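Local coordinates for lactose Operon Repressor (Escherichia coli, PDB 1JYE), which represses transcription of the lactose operon by binding operator DNA, and is seen here as a dimeric, C-terminally deleted variant with lowered operator affinity, at residues Arg255-Ser260 and Ala266-Val271; Ala245-Ala250 and Pro284-Ile289; Ser77-Ala82 and Ile123-Leu128; Leu84-Gln89 and Leu296-Val301; Ala135-Cys140 and Thr154-Ile159. The protein carries 1 engineered substitution. All blocks are in the same frame, centred on the assembly; numbering follows the deposited sequence.

Interaction 1 of 5, residues Arg255-Ser260 and Ala266-Val271; sequences RAITES and ADISVV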
# COMPACT_ATOMS: atom_id res chain seq x y z
N ARG A 255 -9.72 15.09 -6.45
CA ARG A 255 -10.71 15.50 -5.46
C ARG A 255 -10.78 17.02 -5.40
O ARG A 255 -11.86 17.60 -5.33
CB ARG A 255 -10.36 14.95 -4.07
CG ARG A 255 -11.34 15.44 -3.01
CD ARG A 255 -10.95 15.04 -1.60
NE ARG A 255 -11.64 15.91 -0.64
CZ ARG A 255 -11.16 16.28 0.54
NH1 ARG A 255 -9.97 15.84 0.94
NH2 ARG A 255 -11.84 17.12 1.30
N ALA A 256 -9.62 17.68 -5.42
CA ALA A 256 -9.58 19.14 -5.37
C ALA A 256 -10.32 19.73 -6.56
O ALA A 256 -11.13 20.65 -6.41
CB ALA A 256 -8.13 19.62 -5.35
N ILE A 257 -10.04 19.20 -7.74
CA ILE A 257 -10.67 19.66 -8.97
C ILE A 257 -12.19 19.52 -8.87
O ILE A 257 -12.93 20.47 -9.12
CB ILE A 257 -10.17 18.83 -10.18
CG1 ILE A 257 -8.69 19.12 -10.42
CG2 ILE A 257 -11.00 19.15 -11.42
CD1 ILE A 257 -8.01 18.13 -11.35
N THR A 258 -12.64 18.34 -8.47
CA THR A 258 -14.06 18.06 -8.35
C THR A 258 -14.77 18.94 -7.32
O THR A 258 -15.85 19.48 -7.60
CB THR A 258 -14.29 16.58 -7.98
OG1 THR A 258 -13.65 15.75 -8.95
CG2 THR A 258 -15.78 16.26 -7.96
N GLU A 259 -14.18 19.11 -6.14
CA GLU A 259 -14.80 19.92 -5.11
C GLU A 259 -14.78 21.40 -5.46
O GLU A 259 -15.50 22.20 -4.86
CB GLU A 259 -14.12 19.67 -3.76
CG GLU A 259 -14.13 18.20 -3.35
CD GLU A 259 -13.87 17.97 -1.87
OE1 GLU A 259 -13.17 18.79 -1.24
OE2 GLU A 259 -14.36 16.95 -1.34
N SER A 260 -13.95 21.77 -6.44
CA SER A 260 -13.86 23.16 -6.88
C SER A 260 -14.92 23.44 -7.93
O SER A 260 -14.98 24.54 -8.49
CB SER A 260 -12.47 23.44 -7.46
OG SER A 260 -11.48 23.40 -6.45
N ALA A 266 -12.85 16.57 -18.56
CA ALA A 266 -13.49 17.59 -19.39
C ALA A 266 -12.98 19.01 -19.13
O ALA A 266 -12.78 19.78 -20.07
CB ALA A 266 -15.00 17.55 -19.18
N ASP A 267 -12.76 19.36 -17.87
CA ASP A 267 -12.27 20.69 -17.52
C ASP A 267 -10.77 20.68 -17.26
O ASP A 267 -10.03 21.51 -17.80
CB ASP A 267 -13.02 21.22 -16.30
CG ASP A 267 -14.47 21.54 -16.60
OD1 ASP A 267 -15.31 21.44 -15.69
OD2 ASP A 267 -14.77 21.90 -17.76
N ILE A 268 -10.31 19.75 -16.43
CA ILE A 268 -8.89 19.64 -16.13
C ILE A 268 -8.46 18.19 -16.24
O ILE A 268 -8.90 17.34 -15.46
CB ILE A 268 -8.55 20.16 -14.72
CG1 ILE A 268 -8.93 21.63 -14.59
CG2 ILE A 268 -7.06 19.97 -14.45
CD1 ILE A 268 -8.57 22.25 -13.26
N SER A 269 -7.61 17.90 -17.22
CA SER A 269 -7.11 16.54 -17.42
C SER A 269 -6.02 16.25 -16.39
O SER A 269 -5.31 17.15 -15.94
CB SER A 269 -6.55 16.37 -18.83
OG SER A 269 -7.59 16.35 -19.79
N VAL A 270 -5.89 14.98 -16.03
CA VAL A 270 -4.90 14.58 -15.05
C VAL A 270 -4.18 13.31 -15.46
O VAL A 270 -4.81 12.35 -15.91
CB VAL A 270 -5.57 14.34 -13.66
CG1 VAL A 270 -4.53 13.89 -12.65
CG2 VAL A 270 -6.26 15.61 -13.19
N VAL A 271 -2.86 13.31 -15.32
CA VAL A 271 -2.06 12.13 -15.62
C VAL A 271 -1.31 11.78 -14.34
O VAL A 271 -0.65 12.64 -13.74
CB VAL A 271 -1.03 12.40 -16.74
CG1 VAL A 271 -0.22 11.14 -17.01
CG2 VAL A 271 -1.75 12.84 -18.01
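Ile-257 carries the helix side of this contact with one methyl: its CD1 lies 3.6 Å from Val-270 CG2 and 3.7 Å from Ile-268 CG2, bridging two residues whose CB atoms both point at the helix. The isoleucine and Val-270 run past each other in opposite directions, whereas Ile-257 and Ile-268 meet at a slant. CD1 gets there because CG1 stands anti to the carbonyl carbon (chi1 -67°) and the chain then continues extended, carrying the methyl off the helix toward the strand. Val-270 offers the methyl beside its backbone N, and Ile-268 the branch anti to its own. All three residues are buried, and Leu-262 in the intervening loop touches both isoleucines. This is the return from helix to strand in a beta-alpha-beta unit, strand 241-244, helix 247-259 and strand 269-271, within the periplasmic-binding-protein-like fold; Met-242 and Val-244 of the first strand pack against Ile-268 and Val-270. Farther from the strand, Arg-255 and Glu-259 form a salt bridge one turn apart along the helix. Arg-255 NE points almost straight at Glu-259 OE2, 3.0 Å away, the oxygen lying in the guanidinium plane but approached from above the carboxylate plane. Ser-260 OG donates to Ala-256 O at 2.8 Å where the helix gives out, and Thr-258 and Glu-259 pack on Ile-283 and Pro-285 of the second subunit.

Interaction 2 of 5, residues Ala245-Ala250 and Pro284-Ile289; sequences ANDQMA and PPLTTI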
# COMPACT_ATOMS: atom_id res chain seq x y z
N ALA A 245 3.02 13.51 -9.99
CA ALA A 245 4.10 12.57 -9.70
C ALA A 245 3.74 11.13 -9.33
O ALA A 245 4.58 10.25 -9.45
CB ALA A 245 5.04 13.17 -8.65
N ASN A 246 2.53 10.90 -8.84
CA ASN A 246 2.12 9.53 -8.56
C ASN A 246 0.61 9.45 -8.50
O ASN A 246 -0.07 10.48 -8.47
CB ASN A 246 2.82 8.95 -7.31
CG ASN A 246 2.19 9.38 -5.99
OD1 ASN A 246 1.45 10.36 -5.92
ND2 ASN A 246 2.53 8.66 -4.92
N ASP A 247 0.07 8.24 -8.54
CA ASP A 247 -1.37 8.09 -8.55
C ASP A 247 -2.08 8.58 -7.30
O ASP A 247 -3.18 9.13 -7.39
CB ASP A 247 -1.73 6.62 -8.82
CG ASP A 247 -1.35 6.18 -10.22
OD1 ASP A 247 -1.09 7.06 -11.08
OD2 ASP A 247 -1.31 4.96 -10.47
N GLN A 248 -1.47 8.41 -6.13
CA GLN A 248 -2.11 8.87 -4.91
C GLN A 248 -2.22 10.39 -4.88
O GLN A 248 -3.25 10.93 -4.50
CB GLN A 248 -1.35 8.35 -3.69
CG GLN A 248 -1.59 6.87 -3.46
CD GLN A 248 -0.55 6.26 -2.55
OE1 GLN A 248 0.59 6.07 -2.95
NE2 GLN A 248 -0.95 5.94 -1.32
N MET A 249 -1.17 11.10 -5.29
CA MET A 249 -1.27 12.55 -5.30
C MET A 249 -2.29 12.94 -6.37
O MET A 249 -2.98 13.94 -6.23
CB MET A 249 0.09 13.20 -5.60
CG MET A 249 1.08 13.05 -4.46
SD MET A 249 2.50 14.14 -4.65
CE MET A 249 3.32 13.37 -5.98
N ALA A 250 -2.38 12.15 -7.44
CA ALA A 250 -3.34 12.44 -8.50
C ALA A 250 -4.75 12.31 -7.96
O ALA A 250 -5.64 13.08 -8.33
CB ALA A 250 -3.13 11.49 -9.69
N PRO A 284 -12.97 9.83 -12.24
CA PRO A 284 -13.04 8.67 -13.13
C PRO A 284 -11.71 7.93 -13.18
O PRO A 284 -10.71 8.41 -12.64
CB PRO A 284 -13.40 9.30 -14.47
CG PRO A 284 -12.64 10.58 -14.43
CD PRO A 284 -12.89 11.08 -13.01
N PRO A 285 -11.67 6.74 -13.82
CA PRO A 285 -10.42 5.97 -13.91
C PRO A 285 -9.27 6.84 -14.41
O PRO A 285 -9.42 7.60 -15.37
CB PRO A 285 -10.79 4.84 -14.86
CG PRO A 285 -12.22 4.56 -14.44
CD PRO A 285 -12.80 5.96 -14.35
N LEU A 286 -8.14 6.70 -13.74
CA LEU A 286 -6.95 7.52 -14.00
C LEU A 286 -5.95 7.12 -15.07
O LEU A 286 -5.42 6.01 -15.07
CB LEU A 286 -6.20 7.69 -12.67
CG LEU A 286 -4.90 8.49 -12.66
CD1 LEU A 286 -5.20 9.95 -12.97
CD2 LEU A 286 -4.24 8.35 -11.29
N THR A 287 -5.68 8.04 -15.99
CA THR A 287 -4.69 7.83 -17.03
C THR A 287 -3.38 7.95 -16.26
O THR A 287 -3.21 8.89 -15.49
CB THR A 287 -4.75 8.92 -18.11
OG1 THR A 287 -5.97 8.78 -18.84
CG2 THR A 287 -3.56 8.82 -19.06
N THR A 288 -2.46 7.02 -16.48
CA THR A 288 -1.22 7.04 -15.72
C THR A 288 -0.06 6.37 -16.46
O THR A 288 -0.21 5.91 -17.59
CB THR A 288 -1.47 6.34 -14.36
OG1 THR A 288 -0.29 6.39 -13.56
CG2 THR A 288 -1.89 4.89 -14.59
N ILE A 289 1.09 6.33 -15.80
CA ILE A 289 2.29 5.70 -16.35
C ILE A 289 2.55 4.44 -15.54
O ILE A 289 2.76 4.50 -14.32
CB ILE A 289 3.52 6.62 -16.22
CG1 ILE A 289 3.27 7.95 -16.93
CG2 ILE A 289 4.76 5.91 -16.77
CD1 ILE A 289 2.95 7.81 -18.41
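Asp-247 reaches across to Thr-288, and the N-terminal end of helix 247-259 is set by the residue before it. Asn-246 is the N-cap: its OD1 accepts from Met-249 N at 2.8 Å, with the N-H tilted from the amide carbonyl plane, while its ND2 donates to Trp-220 O. Asp-247 follows in the first turn. With CG anti to the carbonyl carbon (chi1 -67°), its carboxylate swings toward the strand, and Thr-288 OG1 donates to Asp-247 OD1 at 2.7 Å on the syn lone pair. The two side chains cross at about a right angle, the threonine hydroxyl being placed by a chi1 of -178° that sets OG1 anti to its backbone N. The other oxygen, OD2, accepts from Thr-276 N, so both oxygens of the buried carboxylate are bonded; the start of the helix should also favour its negative charge. An alanine here would remove both oxygens and is likely to leave the Thr-288 hydroxyl and Thr-276 N without their acceptor in a buried place. In this periplasmic-binding-protein-like domain the contact joins the start of a sheet-flanking helix to the first residue of strand 288-290 and the loop leading into it. Leu-286 CD2 lies against the same aspartate, 3.4 Å from Asp-247 OD1. Gln-248 points away from the strand, its NE2 donating to Asp-278 of the second subunit. One turn on from Asn-246, Ala-250 faces the contact, and its CB meets Leu-286 CD2 at 3.7 Å.

Interaction 3 of 5, residues Ser77-Ala82 and Ile123-Leu128; sequences SQIVAA and IINYPL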
# COMPACT_ATOMS: atom_id res chain seq x y z
N SER A 77 6.43 -0.83 -0.87
CA SER A 77 5.79 -2.07 -0.44
C SER A 77 5.56 -3.04 -1.60
O SER A 77 5.68 -4.25 -1.43
CB SER A 77 4.47 -1.78 0.29
OG SER A 77 3.57 -1.08 -0.54
N GLN A 78 5.25 -2.52 -2.78
CA GLN A 78 5.02 -3.40 -3.93
C GLN A 78 6.34 -4.04 -4.35
O GLN A 78 6.41 -5.22 -4.68
CB GLN A 78 4.43 -2.61 -5.10
CG GLN A 78 3.10 -1.94 -4.78
CD GLN A 78 2.03 -2.92 -4.35
OE1 GLN A 78 1.71 -3.86 -5.07
NE2 GLN A 78 1.48 -2.71 -3.16
N ILE A 79 7.41 -3.24 -4.34
CA ILE A 79 8.72 -3.75 -4.71
C ILE A 79 9.20 -4.82 -3.73
O ILE A 79 9.63 -5.90 -4.13
CB ILE A 79 9.75 -2.61 -4.76
CG1 ILE A 79 9.33 -1.62 -5.85
CG2 ILE A 79 11.15 -3.17 -5.01
CD1 ILE A 79 10.20 -0.36 -5.93
N VAL A 80 9.13 -4.52 -2.43
CA VAL A 80 9.59 -5.47 -1.43
C VAL A 80 8.76 -6.75 -1.43
O VAL A 80 9.28 -7.84 -1.20
CB VAL A 80 9.61 -4.83 -0.02
CG1 VAL A 80 9.96 -5.87 1.03
CG2 VAL A 80 10.65 -3.71 0.01
N ALA A 81 7.46 -6.63 -1.71
CA ALA A 81 6.60 -7.81 -1.77
C ALA A 81 7.13 -8.74 -2.86
O ALA A 81 7.23 -9.95 -2.66
CB ALA A 81 5.17 -7.40 -2.08
N ALA A 82 7.47 -8.17 -4.01
CA ALA A 82 7.99 -8.94 -5.13
C ALA A 82 9.35 -9.54 -4.78
O ALA A 82 9.66 -10.66 -5.18
CB ALA A 82 8.10 -8.06 -6.36
N ILE A 123 20.09 -5.39 -1.31
CA ILE A 123 19.25 -4.66 -2.26
C ILE A 123 18.93 -3.35 -1.56
O ILE A 123 18.35 -3.34 -0.47
CB ILE A 123 17.95 -5.43 -2.59
CG1 ILE A 123 18.30 -6.74 -3.31
CG2 ILE A 123 17.06 -4.56 -3.48
CD1 ILE A 123 17.09 -7.60 -3.66
N ILE A 124 19.33 -2.24 -2.17
CA ILE A 124 19.09 -0.92 -1.60
C ILE A 124 17.90 -0.26 -2.29
O ILE A 124 18.01 0.28 -3.39
CB ILE A 124 20.34 -0.01 -1.77
CG1 ILE A 124 21.60 -0.75 -1.29
CG2 ILE A 124 20.16 1.28 -0.98
CD1 ILE A 124 21.59 -1.12 0.18
N ASN A 125 16.75 -0.33 -1.62
CA ASN A 125 15.50 0.23 -2.14
C ASN A 125 15.22 1.54 -1.41
O ASN A 125 14.19 1.70 -0.75
CB ASN A 125 14.37 -0.78 -1.90
CG ASN A 125 13.07 -0.36 -2.54
OD1 ASN A 125 13.04 0.04 -3.70
ND2 ASN A 125 11.98 -0.48 -1.79
N TYR A 126 16.15 2.49 -1.55
CA TYR A 126 16.08 3.78 -0.88
C TYR A 126 16.64 4.84 -1.82
O TYR A 126 17.67 4.63 -2.45
CB TYR A 126 16.91 3.70 0.40
CG TYR A 126 16.83 4.92 1.29
CD1 TYR A 126 15.74 5.13 2.12
CD2 TYR A 126 17.85 5.87 1.28
CE1 TYR A 126 15.66 6.26 2.94
CE2 TYR A 126 17.79 7.00 2.08
CZ TYR A 126 16.69 7.19 2.91
OH TYR A 126 16.63 8.32 3.70
N PRO A 127 15.98 6.01 -1.93
CA PRO A 127 16.45 7.08 -2.83
C PRO A 127 17.79 7.69 -2.44
O PRO A 127 17.94 8.24 -1.35
CB PRO A 127 15.30 8.08 -2.79
CG PRO A 127 14.81 7.96 -1.39
CD PRO A 127 14.80 6.46 -1.17
N LEU A 128 18.76 7.62 -3.35
CA LEU A 128 20.09 8.15 -3.08
C LEU A 128 20.65 8.90 -4.29
O LEU A 128 20.54 8.41 -5.42
CB LEU A 128 21.05 7.01 -2.73
CG LEU A 128 20.78 6.27 -1.42
CD1 LEU A 128 21.48 4.92 -1.44
CD2 LEU A 128 21.27 7.12 -0.25
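Asn-125 holds CG anti to its backbone N (chi1 -173°), which sends its amide straight from the strand toward Ile-79 and Val-80 of the facing helix. Ile-79 answers with CG1 anti to the carbonyl carbon (chi1 -63°) and an extended continuation, so that both of its outer methyls come up to one oxygen: CD1 is 3.6 Å and CG2 3.9 Å from Asn-125 OD1. Val-80, the next residue round the helix, turns the branch beside its backbone N to the other end of the amide, and its CG2 stops 3.9 Å from Asn-125 ND2. Both hydrocarbon side chains slant across the asparagine, the oxygen meeting the isoleucine and the nitrogen the valine.

The contact joins helix 74-89 to strand 122-125, in a parallel sheet of order 2-1-3-4. Strand 63-68 lies beside strand 122-125 and supplies the polar partner of the amide: Asn-125 ND2 donates to Thr-68 OG1. On the helix side Ile-79 also packs on Phe-293 and Leu-296 of helix 293-308, while Val-80 touches Leu-71 of the second subunit, which brings this part of the helix to the dimer interface.

No hydrogen bond runs between helix and strand here; a polar amide is wedged against aliphatic methyls in a buried place. Its nitrogen end is engaged by Thr-68 OG1, which should hold the amide in this setting while the methyls pack against it. The polar bond of ND2 thus goes to the neighbouring strand, and between these two segments the helix side offers methyls.

Interaction 4 of 5, residues Leu84-Gln89 and Leu296-Val301; sequences LSRADQ and LGQTSV. Engineered in segment 84-89: Leu-84 (natural residue Lys).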
# COMPACT_ATOMS: atom_id res chain seq x y z
N LEU A 84 10.40 -10.40 -1.76
CA LEU A 84 10.16 -11.50 -0.84
C LEU A 84 9.59 -12.72 -1.56
O LEU A 84 9.94 -13.86 -1.23
CB LEU A 84 9.20 -11.07 0.28
CG LEU A 84 9.70 -9.94 1.18
CD1 LEU A 84 8.61 -9.56 2.17
CD2 LEU A 84 10.97 -10.38 1.91
N SER A 85 8.72 -12.49 -2.53
CA SER A 85 8.14 -13.60 -3.28
C SER A 85 9.20 -14.35 -4.07
O SER A 85 9.27 -15.58 -4.02
CB SER A 85 7.06 -13.08 -4.24
OG SER A 85 6.52 -14.14 -5.00
N ARG A 86 10.03 -13.61 -4.81
CA ARG A 86 11.08 -14.23 -5.61
C ARG A 86 12.15 -14.89 -4.75
O ARG A 86 12.67 -15.95 -5.10
CB ARG A 86 11.71 -13.19 -6.54
CG ARG A 86 12.70 -13.77 -7.55
CD ARG A 86 12.07 -14.90 -8.36
NE ARG A 86 12.95 -15.35 -9.44
CZ ARG A 86 12.83 -16.51 -10.07
NH1 ARG A 86 11.85 -17.35 -9.74
NH2 ARG A 86 13.67 -16.84 -11.04
N ALA A 87 12.47 -14.27 -3.62
CA ALA A 87 13.47 -14.82 -2.72
C ALA A 87 12.99 -16.19 -2.23
O ALA A 87 13.75 -17.16 -2.22
CB ALA A 87 13.68 -13.89 -1.54
N ASP A 88 11.72 -16.25 -1.83
CA ASP A 88 11.12 -17.49 -1.35
C ASP A 88 11.24 -18.55 -2.45
O ASP A 88 11.60 -19.69 -2.18
CB ASP A 88 9.64 -17.26 -1.03
CG ASP A 88 8.98 -18.47 -0.39
OD1 ASP A 88 7.74 -18.59 -0.49
OD2 ASP A 88 9.69 -19.30 0.21
N GLN A 89 10.94 -18.14 -3.68
CA GLN A 89 11.00 -19.04 -4.83
C GLN A 89 12.40 -19.61 -5.04
O GLN A 89 12.55 -20.77 -5.42
CB GLN A 89 10.59 -18.29 -6.10
CG GLN A 89 9.13 -17.89 -6.18
CD GLN A 89 8.85 -16.95 -7.34
OE1 GLN A 89 9.25 -17.22 -8.48
NE2 GLN A 89 8.17 -15.85 -7.06
N LEU A 296 10.20 -5.31 -11.17
CA LEU A 296 11.42 -4.75 -10.59
C LEU A 296 11.90 -5.57 -9.39
O LEU A 296 13.07 -5.93 -9.31
CB LEU A 296 11.17 -3.30 -10.15
CG LEU A 296 12.34 -2.62 -9.43
CD1 LEU A 296 13.55 -2.54 -10.35
CD2 LEU A 296 11.91 -1.23 -8.98
N GLY A 297 10.99 -5.86 -8.46
CA GLY A 297 11.36 -6.63 -7.29
C GLY A 297 11.85 -8.01 -7.66
O GLY A 297 12.87 -8.48 -7.16
N GLN A 298 11.10 -8.68 -8.53
CA GLN A 298 11.47 -10.02 -8.97
C GLN A 298 12.85 -10.01 -9.62
O GLN A 298 13.74 -10.79 -9.27
CB GLN A 298 10.44 -10.53 -9.99
CG GLN A 298 10.69 -11.94 -10.50
CD GLN A 298 9.76 -12.29 -11.65
OE1 GLN A 298 9.98 -11.87 -12.78
NE2 GLN A 298 8.71 -13.04 -11.35
N THR A 299 13.04 -9.09 -10.56
CA THR A 299 14.31 -8.99 -11.27
C THR A 299 15.48 -8.66 -10.35
O THR A 299 16.58 -9.17 -10.55
CB THR A 299 14.22 -7.93 -12.40
OG1 THR A 299 13.10 -8.24 -13.25
CG2 THR A 299 15.49 -7.94 -13.24
N SER A 300 15.24 -7.84 -9.33
CA SER A 300 16.32 -7.47 -8.41
C SER A 300 16.89 -8.68 -7.68
O SER A 300 18.09 -8.74 -7.41
CB SER A 300 15.84 -6.42 -7.39
OG SER A 300 14.94 -6.97 -6.44
N VAL A 301 16.04 -9.64 -7.35
CA VAL A 301 16.50 -10.83 -6.65
C VAL A 301 17.34 -11.69 -7.59
O VAL A 301 18.44 -12.12 -7.23
CB VAL A 301 15.32 -11.67 -6.10
CG1 VAL A 301 15.84 -12.96 -5.47
CG2 VAL A 301 14.56 -10.85 -5.07
O HOH W 1 8.51 -13.85 -8.75
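Arg-86 lays the aliphatic start of its side chain on Val-301 and Gln-298, and there the two helices are closest packed. Its CG sits 3.7 Å from Val-301 CB and 3.6 Å from Gln-298 O, and CD meets Gln-298 CG at 3.9 Å. A bend at chi2 (54°) takes the chain obliquely across Gln-298 before the guanidinium. Ala-87 completes the inner side, with its backbone N near Val-301 CG1. The axes of segments 84-89 and 296-301 approach to 8.2 Å and cross at -39°, where helix 74-89 packs on helix 293-308.

The outer side is polar and watery. Arg-86 NH1 donates to Gln-89 OE1 at 2.9 Å, from above the carbonyl plane, and NE forms a salt bridge with Asp-302. A water accepts from both Gln-89 NE2 and Gln-298 NE2, linking the helices where the side chains do not bond directly. The engineered Leu-84 (lysine in the natural protein) has its CB turned away from segment 296-301; its side chain touches Val-94 and Leu-71 of the second subunit.

A methionine in place of Arg-86 would probably leave Asp-302 without its positive mate and Gln-89 OE1 without its donor. One arginine thus serves as hydrocarbon toward Val-301 and as charge toward Asp-302.

Interaction 5 of 5, residues Ala135-Cys140 and Thr154-Ile159; sequences AVEAAC and TPINSI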
# COMPACT_ATOMS: atom_id res chain seq x y z
N ALA A 135 28.67 6.28 -1.78
CA ALA A 135 29.07 6.17 -0.38
C ALA A 135 28.45 4.92 0.26
O ALA A 135 29.11 4.20 1.01
CB ALA A 135 28.64 7.41 0.39
N VAL A 136 27.18 4.67 -0.04
CA VAL A 136 26.51 3.49 0.51
C VAL A 136 27.16 2.22 -0.04
O VAL A 136 27.36 1.25 0.69
CB VAL A 136 25.01 3.50 0.18
CG1 VAL A 136 24.37 2.16 0.57
CG2 VAL A 136 24.33 4.64 0.92
N GLU A 137 27.49 2.22 -1.33
CA GLU A 137 28.11 1.05 -1.94
C GLU A 137 29.44 0.75 -1.24
O GLU A 137 29.77 -0.42 -1.00
CB GLU A 137 28.36 1.28 -3.43
CG GLU A 137 28.96 0.08 -4.14
CD GLU A 137 29.42 0.40 -5.55
OE1 GLU A 137 30.27 1.29 -5.71
OE2 GLU A 137 28.93 -0.25 -6.50
N ALA A 138 30.19 1.79 -0.92
CA ALA A 138 31.47 1.61 -0.25
C ALA A 138 31.27 0.97 1.12
O ALA A 138 32.10 0.19 1.58
CB ALA A 138 32.18 2.96 -0.11
N ALA A 139 30.16 1.30 1.77
CA ALA A 139 29.86 0.77 3.09
C ALA A 139 29.42 -0.69 3.09
O ALA A 139 29.35 -1.32 4.14
CB ALA A 139 28.80 1.63 3.76
N CYS A 140 29.13 -1.24 1.91
CA CYS A 140 28.68 -2.63 1.82
C CYS A 140 29.80 -3.66 2.00
O CYS A 140 29.55 -4.86 1.99
CB CYS A 140 27.94 -2.84 0.50
SG CYS A 140 26.41 -1.89 0.38
N THR A 154 24.62 6.93 -12.16
CA THR A 154 25.52 6.61 -11.05
C THR A 154 26.21 5.27 -11.32
O THR A 154 25.56 4.27 -11.61
CB THR A 154 24.75 6.55 -9.72
OG1 THR A 154 23.99 7.75 -9.57
CG2 THR A 154 25.72 6.42 -8.55
N PRO A 155 27.55 5.24 -11.21
CA PRO A 155 28.39 4.06 -11.44
C PRO A 155 28.33 2.95 -10.39
O PRO A 155 29.34 2.62 -9.77
CB PRO A 155 29.78 4.65 -11.57
CG PRO A 155 29.74 5.76 -10.58
CD PRO A 155 28.39 6.41 -10.87
N ILE A 156 27.14 2.39 -10.20
CA ILE A 156 26.93 1.30 -9.26
C ILE A 156 25.99 0.31 -9.94
O ILE A 156 25.51 0.58 -11.04
CB ILE A 156 26.31 1.80 -7.92
CG1 ILE A 156 25.11 2.72 -8.19
CG2 ILE A 156 27.35 2.56 -7.12
CD1 ILE A 156 23.89 2.03 -8.74
N ASN A 157 25.73 -0.83 -9.30
CA ASN A 157 24.82 -1.81 -9.88
C ASN A 157 23.41 -1.35 -9.56
O ASN A 157 23.10 -1.08 -8.40
CB ASN A 157 25.06 -3.20 -9.28
CG ASN A 157 26.43 -3.74 -9.61
OD1 ASN A 157 26.89 -3.64 -10.75
ND2 ASN A 157 27.09 -4.34 -8.62
N SER A 158 22.56 -1.26 -10.57
CA SER A 158 21.20 -0.79 -10.34
C SER A 158 20.19 -1.23 -11.39
O SER A 158 20.55 -1.67 -12.47
CB SER A 158 21.20 0.74 -10.29
OG SER A 158 21.61 1.28 -11.54
N ILE A 159 18.92 -1.10 -11.02
CA ILE A 159 17.82 -1.39 -11.92
C ILE A 159 16.79 -0.33 -11.59
O ILE A 159 16.32 -0.24 -10.45
CB ILE A 159 17.16 -2.76 -11.66
CG1 ILE A 159 18.20 -3.87 -11.70
CG2 ILE A 159 16.07 -3.00 -12.71
CD1 ILE A 159 17.65 -5.24 -11.32
O HOH W 2 26.61 -1.49 -6.65
O HOH W 3 31.17 3.29 -7.67
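Glu-137 meets Ile-156 by van der Waals contact, its carboxylate lying over one methyl. Ile-156 CG2 is 3.3 Å from Glu-137 OE2, 3.4 Å from CD and 3.5 Å from OE1 of the same glutamate, so the methyl faces the whole carboxylate and not one oxygen alone. The side chains run past each other in opposite directions. Glu-137 reaches this far because CG is anti to the backbone N (chi1 -178°) and the chain stays extended beyond it. Ile-156 has CG1 between its backbone N and carbonyl carbon (chi1 48°), which turns that branch off and leaves CG2 to face the glutamate.

The polar part passes through water, each carboxylate oxygen using its own molecule. One water donates to Glu-137 OE2 at 2.6 Å and accepts from Asn-157 N at 2.9 Å. The second donates both to Glu-137 OE1 and to Pro-155 O, each at 2.9 Å. Together these waters tie the glutamate to backbone groups before and after Ile-156, with no direct hydrogen bond between the segments.

Backbone bonding shapes the partner: Pro-155 is the centre of an inverse gamma turn, closed by Ile-156 N donating to Thr-154 O.

The contact sets the later part of helix 130-139 against the loop that precedes strand 158-161. Phe-147 of strand 145-147 touches both Glu-137 and Ile-156, and Val-136, next to the glutamate, packs on helix 104-115; beyond the turn, Ile-159 leads onto helix 293-308.

From the N terminus, helix 74-89 enters two contacts. Interaction 3 closes first, joining it to strand 122-125; interaction 5 follows in series, tying helix 130-139 to the approach to strand 158-161, and Leu-128 touches Val-136 between them. Interaction 2 then opens at helix 247-259, and interaction 1, using the same helix, is nested inside its loop; they touch through Val-270, Leu-286 and Ala-250. Interaction 4 closes the longest loop, from helix 74-89 to helix 293-308, enclosing interactions 1, 2 and 5 and crossing interaction 3. Interactions 3, 4 and 5 adjoin one another, whereas interactions 1 and 3 have centres about 31 Å apart.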